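Local coordinates for ESAT-6/WXG100 secretion system protein (Streptococcus gallolyticus, PDB 7JQE) that forms the extracellular region of EsaA, a membrane subunit of the type VIIb secretion system, and probably takes part in exporting protein toxins from the bacterium, at residues A[109-112]-A[113-117]; A[128-131]-A[132-136]; A[432-435]-A[436-439]; A[464-467]-A[468-472]. One frame throughout, in Å; residues are numbered along the deposited sequence.

None of the four contacts closes a long loop: each links side chains within a single continuous run of chain, so they follow one another in series without nesting or crossing. Interactions 1 and 2 lie on helix 102-135, their centres about 29 Å apart, with interaction 2 at the C-terminal end of that helix. After the intervening helices and the two antiparallel sheets, interaction 3 shapes the loop between helices 396-427 and 448-451. Interaction 4 lies on helix 462-491, which returns alongside helix 102-135, and it touches interaction 2 directly, Tyr134 packing on Phe468 and Gly472. Interactions 1, 2 and 4 meet the second subunit through residues of the contact itself.

Interaction 1: residues A[109-112]-A[113-117]; sequences VENA and RTELS
Val109 and Glu110 offer their carbonyl oxygens to amides one turn further along helix 102-135: Arg113 N lies 2.9 Å from Val109 O, and Thr114 N 3.0 Å from Glu110 O. Leu116 N repeats the pattern on Ala112 O at 3.0 Å, with a nearly straight N-H...O angle of 165°. The next turn brings a doubled acceptor, since Arg113 O takes both the amide and the hydroxyl OG of Ser117, which reach it from opposite faces of its plane.

The polar side chains meet laterally. Glu110 and Arg113 lie alongside each other, and Glu110 CG approaches Arg113 NH2 to 3.9 Å. A bend in the arginine chain (chi3 -55°) turns the guanidinium back along the Glu110 side chain, yet Glu110 OE2 stays 4.9 Å from Arg113 NH2 and makes its salt bridge with Arg106 instead. Asn111 and Glu115 also run side by side; Asn111 OD1 lies 3.5 Å from Glu115 OE2, two oxygens that are merely neighbours, with no bond joining them.

Leu116 packs outward on Leu486 and Ile490 of helix 462-491 and on Leu116 of the second subunit. With Arg106 bonded to it and Arg113 close by, the Glu110 carboxylate is probably stabilised as an anion.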
loop_
_atom_site.group_PDB
_atom_site.type_symbol
_atom_site.label_atom_id
_atom_site.label_comp_id
_atom_site.label_asym_id
_atom_site.label_seq_id
_atom_site.Cartn_x
_atom_site.Cartn_y
_atom_site.Cartn_z
ATOM N N VAL A 109 -34.363 40.853 60.681
ATOM C CA VAL A 109 -35.009 39.688 60.084
ATOM C C VAL A 109 -35.435 39.989 58.654
ATOM O O VAL A 109 -35.236 39.174 57.745
ATOM C CB VAL A 109 -36.202 39.235 60.945
ATOM C CG1 VAL A 109 -37.097 38.295 60.155
ATOM C CG2 VAL A 109 -35.711 38.565 62.219
ATOM N N GLU A 110 -36.030 41.163 58.429
ATOM C CA GLU A 110 -36.421 41.536 57.075
ATOM C C GLU A 110 -35.209 41.784 56.188
ATOM O O GLU A 110 -35.261 41.515 54.983
ATOM C CB GLU A 110 -37.321 42.770 57.112
ATOM C CG GLU A 110 -38.664 42.520 57.772
ATOM C CD GLU A 110 -39.397 43.803 58.108
ATOM O OE1 GLU A 110 -38.966 44.876 57.634
ATOM O OE2 GLU A 110 -40.398 43.743 58.853
ATOM N N ASN A 111 -34.115 42.295 56.756
ATOM C CA ASN A 111 -32.895 42.457 55.971
ATOM C C ASN A 111 -32.309 41.102 55.590
ATOM O O ASN A 111 -31.748 40.944 54.499
ATOM C CB ASN A 111 -31.875 43.288 56.747
ATOM C CG ASN A 111 -30.715 43.742 55.879
ATOM O OD1 ASN A 111 -29.813 42.962 55.564
ATOM N ND2 ASN A 111 -30.736 45.009 55.485
ATOM N N ALA A 112 -32.425 40.114 56.480
ATOM C CA ALA A 112 -32.017 38.759 56.133
ATOM C C ALA A 112 -32.920 38.179 55.053
ATOM O O ALA A 112 -32.457 37.452 54.167
ATOM C CB ALA A 112 -32.026 37.875 57.380
ATOM N N ARG A 113 -34.215 38.496 55.109
ATOM C CA ARG A 113 -35.142 38.001 54.098
ATOM C C ARG A 113 -34.795 38.548 52.719
ATOM O O ARG A 113 -34.872 37.825 51.719
ATOM C CB ARG A 113 -36.571 38.374 54.482
ATOM C CG ARG A 113 -37.640 37.946 53.492
ATOM C CD ARG A 113 -38.989 38.505 53.921
ATOM N NE ARG A 113 -39.308 38.123 55.293
ATOM C CZ ARG A 113 -40.093 38.825 56.103
ATOM N NH1 ARG A 113 -40.325 38.399 57.337
ATOM N NH2 ARG A 113 -40.641 39.958 55.686
ATOM N N THR A 114 -34.409 39.824 52.644
ATOM C CA THR A 114 -34.061 40.411 51.354
ATOM C C THR A 114 -32.715 39.895 50.855
ATOM O O THR A 114 -32.527 39.708 49.646
ATOM C CB THR A 114 -34.054 41.937 51.455
ATOM O OG1 THR A 114 -33.493 42.495 50.262
ATOM C CG2 THR A 114 -33.241 42.392 52.652
ATOM N N GLU A 115 -31.767 39.661 51.766
ATOM C CA GLU A 115 -30.504 39.047 51.368
ATOM C C GLU A 115 -30.744 37.685 50.728
ATOM O O GLU A 115 -30.205 37.385 49.656
ATOM C CB GLU A 115 -29.577 38.915 52.577
ATOM C CG GLU A 115 -29.205 40.231 53.246
ATOM C CD GLU A 115 -28.298 41.093 52.387
ATOM O OE1 GLU A 115 -28.201 40.826 51.170
ATOM O OE2 GLU A 115 -27.682 42.034 52.932
ATOM N N LEU A 116 -31.561 36.848 51.372
ATOM C CA LEU A 116 -31.829 35.520 50.831
ATOM C C LEU A 116 -32.526 35.601 49.479
ATOM O O LEU A 116 -32.287 34.764 48.600
ATOM C CB LEU A 116 -32.665 34.706 51.818
ATOM C CG LEU A 116 -31.973 34.354 53.137
ATOM C CD1 LEU A 116 -32.854 33.447 53.987
ATOM C CD2 LEU A 116 -30.618 33.712 52.875
ATOM N N SER A 117 -33.398 36.596 49.291
ATOM C CA SER A 117 -34.052 36.750 47.996
ATOM C C SER A 117 -33.049 37.066 46.895
ATOM O O SER A 117 -33.237 36.649 45.745
ATOM C CB SER A 117 -35.123 37.836 48.068
ATOM O OG SER A 117 -36.156 37.462 48.963
#

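Interaction 2: residues A[128-131]-A[132-136]; sequences SKVS and NQYFN
Asn132 N bonds Ser128 O at 3.0 Å and Gln133 N bonds Lys129 O at 3.1 Å, ordinary i to i+4 links of helix 102-135 near its C-terminal end. The next bond is weaker: Tyr134 N reaches Val130 O at 3.3 Å. Ser131 O, by contrast, takes a sound bond from Phe135 N at 2.9 Å, along with a weak i to i+5 one from Asn136 N. Asn136, with phi 79° and psi 2°, is the first residue to leave helical geometry, turning into the left-handed helical region.

Among the side chains, the Tyr134 ring presents its edge to the preceding turn. Its CD1 lies 3.2 Å from Val130 O, which sits in the ring plane, and the same ring carbon meets Val130 CG1 at 4.1 Å where the two side chains cross. Phe135 does something similar one residue on, its CD2 edge coming within 3.5 Å of Ser131 OG. That hydroxyl stands anti to the Ser131 backbone N (chi1 -174°), and it is held by Ser137 O and Leu139 N just past the helix, so it ties the last turn to the chain that follows.

Lys129 reaches across to the second subunit, where its NZ forms a salt bridge with Glu478. Within the chain, helix 462-491 covers the buried side: Val130 packs on Leu479, Ser131 on Tyr476, Tyr134 on Leu475 and Phe135 on Val473. Helix 169-179 meets Asn136 through Ser174, Ala175 and Asn178.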
loop_
_atom_site.group_PDB
_atom_site.type_symbol
_atom_site.label_atom_id
_atom_site.label_comp_id
_atom_site.label_asym_id
_atom_site.label_seq_id
_atom_site.Cartn_x
_atom_site.Cartn_y
_atom_site.Cartn_z
ATOM N N SER A 128 -28.724 27.713 35.760
ATOM C CA SER A 128 -28.836 27.878 34.315
ATOM C C SER A 128 -27.539 27.491 33.612
ATOM O O SER A 128 -27.554 26.754 32.619
ATOM C CB SER A 128 -29.228 29.316 33.983
ATOM O OG SER A 128 -30.633 29.442 33.905
ATOM N N LYS A 129 -26.401 27.979 34.114
ATOM C CA LYS A 129 -25.120 27.629 33.508
ATOM C C LYS A 129 -24.870 26.128 33.566
ATOM O O LYS A 129 -24.286 25.552 32.640
ATOM C CB LYS A 129 -23.985 28.394 34.189
ATOM C CG LYS A 129 -24.079 29.899 34.014
ATOM C CD LYS A 129 -22.884 30.621 34.619
ATOM C CE LYS A 129 -23.104 32.128 34.616
ATOM N NZ LYS A 129 -21.924 32.889 35.107
ATOM N N VAL A 130 -25.301 25.474 34.649
ATOM C CA VAL A 130 -25.159 24.023 34.724
ATOM C C VAL A 130 -25.993 23.352 33.641
ATOM O O VAL A 130 -25.566 22.361 33.032
ATOM C CB VAL A 130 -25.533 23.514 36.130
ATOM C CG1 VAL A 130 -25.814 22.021 36.102
ATOM C CG2 VAL A 130 -24.418 23.825 37.121
ATOM N N SER A 131 -27.183 23.892 33.364
ATOM C CA SER A 131 -28.054 23.285 32.360
ATOM C C SER A 131 -27.475 23.435 30.957
ATOM O O SER A 131 -27.605 22.529 30.124
ATOM C CB SER A 131 -29.447 23.904 32.434
ATOM O OG SER A 131 -30.354 23.244 31.565
ATOM N N ASN A 132 -26.838 24.575 30.673
ATOM C CA ASN A 132 -26.242 24.779 29.356
ATOM C C ASN A 132 -25.049 23.856 29.137
ATOM O O ASN A 132 -24.853 23.343 28.033
ATOM C CB ASN A 132 -25.828 26.240 29.187
ATOM C CG ASN A 132 -26.993 27.139 28.822
ATOM O OD1 ASN A 132 -27.783 26.819 27.932
ATOM N ND2 ASN A 132 -27.109 28.271 29.511
ATOM N N GLN A 133 -24.245 23.629 30.178
ATOM C CA GLN A 133 -23.066 22.780 30.037
ATOM C C GLN A 133 -23.450 21.352 29.663
ATOM O O GLN A 133 -22.875 20.764 28.740
ATOM C CB GLN A 133 -22.255 22.788 31.336
ATOM C CG GLN A 133 -21.407 24.030 31.562
ATOM C CD GLN A 133 -20.098 23.986 30.794
ATOM O OE1 GLN A 133 -19.182 23.240 31.145
ATOM N NE2 GLN A 133 -20.005 24.785 29.736
ATOM N N TYR A 134 -24.424 20.778 30.372
ATOM C CA TYR A 134 -24.720 19.354 30.278
ATOM C C TYR A 134 -25.884 19.024 29.358
ATOM O O TYR A 134 -25.887 17.951 28.745
ATOM C CB TYR A 134 -25.016 18.777 31.665
ATOM C CG TYR A 134 -23.831 18.776 32.605
ATOM C CD1 TYR A 134 -23.527 19.893 33.375
ATOM C CD2 TYR A 134 -23.020 17.656 32.730
ATOM C CE1 TYR A 134 -22.443 19.894 34.240
ATOM C CE2 TYR A 134 -21.934 17.648 33.590
ATOM C CZ TYR A 134 -21.652 18.768 34.346
ATOM O OH TYR A 134 -20.574 18.759 35.204
ATOM N N PHE A 135 -26.869 19.908 29.240
ATOM C CA PHE A 135 -28.066 19.621 28.465
ATOM C C PHE A 135 -28.137 20.387 27.155
ATOM O O PHE A 135 -28.997 20.076 26.324
ATOM C CB PHE A 135 -29.322 19.927 29.298
ATOM C CG PHE A 135 -29.389 19.169 30.597
ATOM C CD1 PHE A 135 -28.866 17.889 30.697
ATOM C CD2 PHE A 135 -29.968 19.742 31.723
ATOM C CE1 PHE A 135 -28.926 17.192 31.894
ATOM C CE2 PHE A 135 -30.030 19.050 32.919
ATOM C CZ PHE A 135 -29.509 17.775 33.005
ATOM N N ASN A 136 -27.276 21.381 26.952
ATOM C CA ASN A 136 -27.140 22.160 25.726
ATOM C C ASN A 136 -28.220 23.228 25.606
ATOM O O ASN A 136 -28.255 23.935 24.593
ATOM C CB ASN A 136 -27.159 21.280 24.465
ATOM C CG ASN A 136 -26.470 21.938 23.289
ATOM O OD1 ASN A 136 -25.553 22.742 23.461
ATOM N ND2 ASN A 136 -26.912 21.600 22.082
#

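Interaction 3: residues A[432-435]-A[436-439]; sequences QTDL and SQID
Asp434 extends its CG anti to the backbone N (chi1 -176°), while Ser436 folds OG into the position between its own backbone N and carbonyl carbon (chi1 50°), and these two torsions bring carboxylate and hydroxyl together. The chain here makes a short 3-10 turn, opened by a weak Asx turn, in the loop between helices 396-427 and 448-451. Ser436 OG donates to Asp434 OD1 at 2.6 Å, arriving from above the carboxylate plane. The same oxygen takes a weak bond from Ser436 N at 3.4 Å, so one residue grips it twice.

Two i to i+3 backbone bonds define the turn: Gln437 N to Asp434 O at 3.0 Å and Ile438 N to Leu435 O at 3.2 Å. Just ahead of it, the side chain of Gln432 curls back so that OE1 accepts from Asp434 N at 3.1 Å. This leaves the amide NE2 of Gln432 against Gln437 CB, the two glutamine side chains crossing.

Leu435 and Ile438 lie side by side, pointing the same way, and both pack on Gln424 of helix 396-427. Leu435 also packs on Leu237 of helix 225-244. Along their shared flank, Leu435 CD2 meets Ile438 CD1 at 3.9 Å.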
loop_
_atom_site.group_PDB
_atom_site.type_symbol
_atom_site.label_atom_id
_atom_site.label_comp_id
_atom_site.label_asym_id
_atom_site.label_seq_id
_atom_site.Cartn_x
_atom_site.Cartn_y
_atom_site.Cartn_z
ATOM N N GLN A 432 -11.701 -1.500 -0.433
ATOM C CA GLN A 432 -12.122 -1.151 -1.784
ATOM C C GLN A 432 -11.109 -1.656 -2.805
ATOM O O GLN A 432 -9.917 -1.343 -2.712
ATOM C CB GLN A 432 -12.286 0.362 -1.910
ATOM C CG GLN A 432 -12.526 0.853 -3.326
ATOM C CD GLN A 432 -13.904 0.493 -3.848
ATOM O OE1 GLN A 432 -14.148 -0.639 -4.270
ATOM N NE2 GLN A 432 -14.812 1.462 -3.825
ATOM N N THR A 433 -11.581 -2.439 -3.781
ATOM C CA THR A 433 -10.720 -2.918 -4.859
ATOM C C THR A 433 -10.994 -2.270 -6.209
ATOM O O THR A 433 -10.155 -2.388 -7.105
ATOM C CB THR A 433 -10.841 -4.442 -5.024
ATOM O OG1 THR A 433 -12.213 -4.798 -5.234
ATOM C CG2 THR A 433 -10.308 -5.162 -3.791
ATOM N N ASP A 434 -12.131 -1.596 -6.380
ATOM C CA ASP A 434 -12.443 -0.900 -7.630
ATOM C C ASP A 434 -11.798 0.482 -7.582
ATOM O O ASP A 434 -12.384 1.456 -7.106
ATOM C CB ASP A 434 -13.950 -0.813 -7.838
ATOM C CG ASP A 434 -14.317 -0.193 -9.168
ATOM O OD1 ASP A 434 -13.398 0.167 -9.936
ATOM O OD2 ASP A 434 -15.526 -0.066 -9.446
ATOM N N LEU A 435 -10.571 0.567 -8.105
ATOM C CA LEU A 435 -9.769 1.776 -7.957
ATOM C C LEU A 435 -10.421 2.993 -8.599
ATOM O O LEU A 435 -10.147 4.122 -8.179
ATOM C CB LEU A 435 -8.373 1.545 -8.546
ATOM C CG LEU A 435 -7.598 0.374 -7.931
ATOM C CD1 LEU A 435 -6.158 0.357 -8.436
ATOM C CD2 LEU A 435 -7.642 0.454 -6.413
ATOM N N SER A 436 -11.288 2.798 -9.595
ATOM C CA SER A 436 -11.926 3.948 -10.228
ATOM C C SER A 436 -12.824 4.715 -9.266
ATOM O O SER A 436 -13.092 5.899 -9.499
ATOM C CB SER A 436 -12.729 3.503 -11.453
ATOM O OG SER A 436 -13.581 2.415 -11.146
ATOM N N GLN A 437 -13.285 4.077 -8.189
ATOM C CA GLN A 437 -14.210 4.701 -7.252
ATOM C C GLN A 437 -13.516 5.519 -6.174
ATOM O O GLN A 437 -14.199 6.197 -5.402
ATOM C CB GLN A 437 -15.081 3.632 -6.579
ATOM C CG GLN A 437 -15.913 2.821 -7.551
ATOM C CD GLN A 437 -16.798 3.699 -8.409
ATOM O OE1 GLN A 437 -17.764 4.289 -7.924
ATOM N NE2 GLN A 437 -16.466 3.802 -9.691
ATOM N N ILE A 438 -12.190 5.475 -6.099
ATOM C CA ILE A 438 -11.460 6.127 -5.018
ATOM C C ILE A 438 -11.301 7.607 -5.344
ATOM O O ILE A 438 -10.778 7.967 -6.403
ATOM C CB ILE A 438 -10.098 5.455 -4.792
ATOM C CG1 ILE A 438 -10.307 3.977 -4.438
ATOM C CG2 ILE A 438 -9.315 6.180 -3.707
ATOM C CD1 ILE A 438 -9.048 3.251 -4.051
ATOM N N ASP A 439 -11.751 8.466 -4.433
ATOM C CA ASP A 439 -11.681 9.913 -4.601
ATOM C C ASP A 439 -10.568 10.463 -3.717
ATOM O O ASP A 439 -10.454 10.082 -2.548
ATOM C CB ASP A 439 -13.024 10.557 -4.247
ATOM C CG ASP A 439 -13.096 12.021 -4.647
ATOM O OD1 ASP A 439 -12.120 12.764 -4.407
ATOM O OD2 ASP A 439 -14.138 12.433 -5.203
#

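Interaction 4: residues A[464-467]-A[468-472]; sequences DVTN and FKESG. With EDO (1,2-ethanediol), chain S.
Phe468 N donates to Asp464 O at 2.8 Å, a length matched by the next two backbone bonds, Lys469 N to Val465 O and Glu470 N to Thr466 O. Asn467 O then accepts from Ser471 N at 3.0 Å. Ser471 OG lies 3.3 Å from that same carbonyl oxygen, a weak contact at best, and an unsettled one, since the hydroxyl's single proton has another acceptor within reach. An ethanediol molecule, probably from the crystallisation liquor, is hydrogen-bonded to this hydroxyl, its O1 being 3.1 Å from Ser471 OG; its C1 rests against Asn467 CB.

These are the i to i+4 bonds of a regular alpha-helix, helix 462-491, and its side chains divide between a polar flank and a buried one. On the polar flank Thr466 and Glu470 lie alongside each other. Thr466 CG2 stands anti to the backbone N and comes within 3.3 Å of Glu470 OE1, a methyl against a carboxylate oxygen, while the Glu470 chi1 of -103° lies well off a staggered value. Asn467 crosses the same glutamate, its OD1 3.7 Å from Glu470 OE1, with amide and carboxylate planes 55° apart.

Phe468 belongs to the buried flank. Its CB sits 3.2 Å from Asp464 O, and chi1 of -164° carries the ring away from the preceding turn, to Val172 and Leu176 of helix 169-179 and to the ring of Tyr134. Asp464 points its carboxylate to the second subunit, where OD2 accepts from the backbone N of Ser183.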
loop_
_atom_site.group_PDB
_atom_site.type_symbol
_atom_site.label_atom_id
_atom_site.label_comp_id
_atom_site.label_asym_id
_atom_site.label_seq_id
_atom_site.Cartn_x
_atom_site.Cartn_y
_atom_site.Cartn_z
ATOM N N ASP A 464 -20.487 7.223 27.531
ATOM C CA ASP A 464 -20.022 8.539 27.957
ATOM C C ASP A 464 -21.166 9.542 27.974
ATOM O O ASP A 464 -21.268 10.362 28.896
ATOM C CB ASP A 464 -18.896 9.025 27.045
ATOM C CG ASP A 464 -17.557 8.383 27.374
ATOM O OD1 ASP A 464 -17.471 7.659 28.389
ATOM O OD2 ASP A 464 -16.587 8.603 26.614
ATOM N N VAL A 465 -22.033 9.498 26.960
ATOM C CA VAL A 465 -23.195 10.382 26.942
ATOM C C VAL A 465 -24.111 10.079 28.121
ATOM O O VAL A 465 -24.666 10.989 28.747
ATOM C CB VAL A 465 -23.941 10.266 25.600
ATOM C CG1 VAL A 465 -25.290 10.972 25.679
ATOM C CG2 VAL A 465 -23.096 10.843 24.472
ATOM N N THR A 466 -24.285 8.795 28.441
ATOM C CA THR A 466 -25.122 8.425 29.578
ATOM C C THR A 466 -24.547 8.969 30.879
ATOM O O THR A 466 -25.258 9.594 31.674
ATOM C CB THR A 466 -25.267 6.904 29.653
ATOM O OG1 THR A 466 -26.235 6.465 28.692
ATOM C CG2 THR A 466 -25.703 6.482 31.050
ATOM N N ASN A 467 -23.253 8.738 31.115
ATOM C CA ASN A 467 -22.631 9.201 32.352
ATOM C C ASN A 467 -22.591 10.723 32.422
ATOM O O ASN A 467 -22.724 11.302 33.507
ATOM C CB ASN A 467 -21.226 8.613 32.482
ATOM C CG ASN A 467 -21.246 7.136 32.825
ATOM O OD1 ASN A 467 -22.240 6.619 33.339
ATOM N ND2 ASN A 467 -20.144 6.450 32.552
ATOM N N PHE A 468 -22.409 11.388 31.277
ATOM C CA PHE A 468 -22.472 12.846 31.253
ATOM C C PHE A 468 -23.875 13.330 31.594
ATOM O O PHE A 468 -24.048 14.268 32.380
ATOM C CB PHE A 468 -22.040 13.361 29.880
ATOM C CG PHE A 468 -21.693 14.825 29.850
ATOM C CD1 PHE A 468 -20.578 15.302 30.519
ATOM C CD2 PHE A 468 -22.458 15.716 29.115
ATOM C CE1 PHE A 468 -20.245 16.646 30.475
ATOM C CE2 PHE A 468 -22.130 17.058 29.068
ATOM C CZ PHE A 468 -21.021 17.523 29.751
ATOM N N LYS A 469 -24.890 12.693 31.007
ATOM C CA LYS A 469 -26.270 13.007 31.351
ATOM C C LYS A 469 -26.517 12.806 32.841
ATOM O O LYS A 469 -27.199 13.615 33.482
ATOM C CB LYS A 469 -27.214 12.138 30.518
ATOM C CG LYS A 469 -28.690 12.471 30.646
ATOM C CD LYS A 469 -29.558 11.409 29.986
ATOM C CE LYS A 469 -31.023 11.820 29.975
ATOM N NZ LYS A 469 -31.893 10.783 29.357
ATOM N N GLU A 470 -25.952 11.739 33.415
ATOM C CA GLU A 470 -26.172 11.451 34.829
ATOM C C GLU A 470 -25.515 12.496 35.722
ATOM O O GLU A 470 -26.056 12.845 36.776
ATOM C CB GLU A 470 -25.655 10.050 35.162
ATOM C CG GLU A 470 -26.749 9.000 35.287
ATOM C CD GLU A 470 -26.202 7.584 35.344
ATOM O OE1 GLU A 470 -25.783 7.067 34.291
ATOM O OE2 GLU A 470 -26.188 6.988 36.441
ATOM N N SER A 471 -24.347 13.003 35.327
ATOM C CA SER A 471 -23.693 14.039 36.117
ATOM C C SER A 471 -24.509 15.325 36.108
ATOM O O SER A 471 -24.722 15.947 37.156
ATOM C CB SER A 471 -22.280 14.292 35.590
ATOM O OG SER A 471 -21.433 13.191 35.862
ATOM N N GLY A 472 -24.979 15.734 34.929
ATOM C CA GLY A 472 -25.779 16.946 34.847
ATOM C C GLY A 472 -27.076 16.848 35.629
ATOM O O GLY A 472 -27.473 17.794 36.314
HETATM C C1 EDO S . -19.041 10.818 34.775
HETATM O O1 EDO S . -19.001 12.164 34.282
HETATM C C2 EDO S . -17.634 10.353 35.141
HETATM O O2 EDO S . -17.095 11.197 36.166
#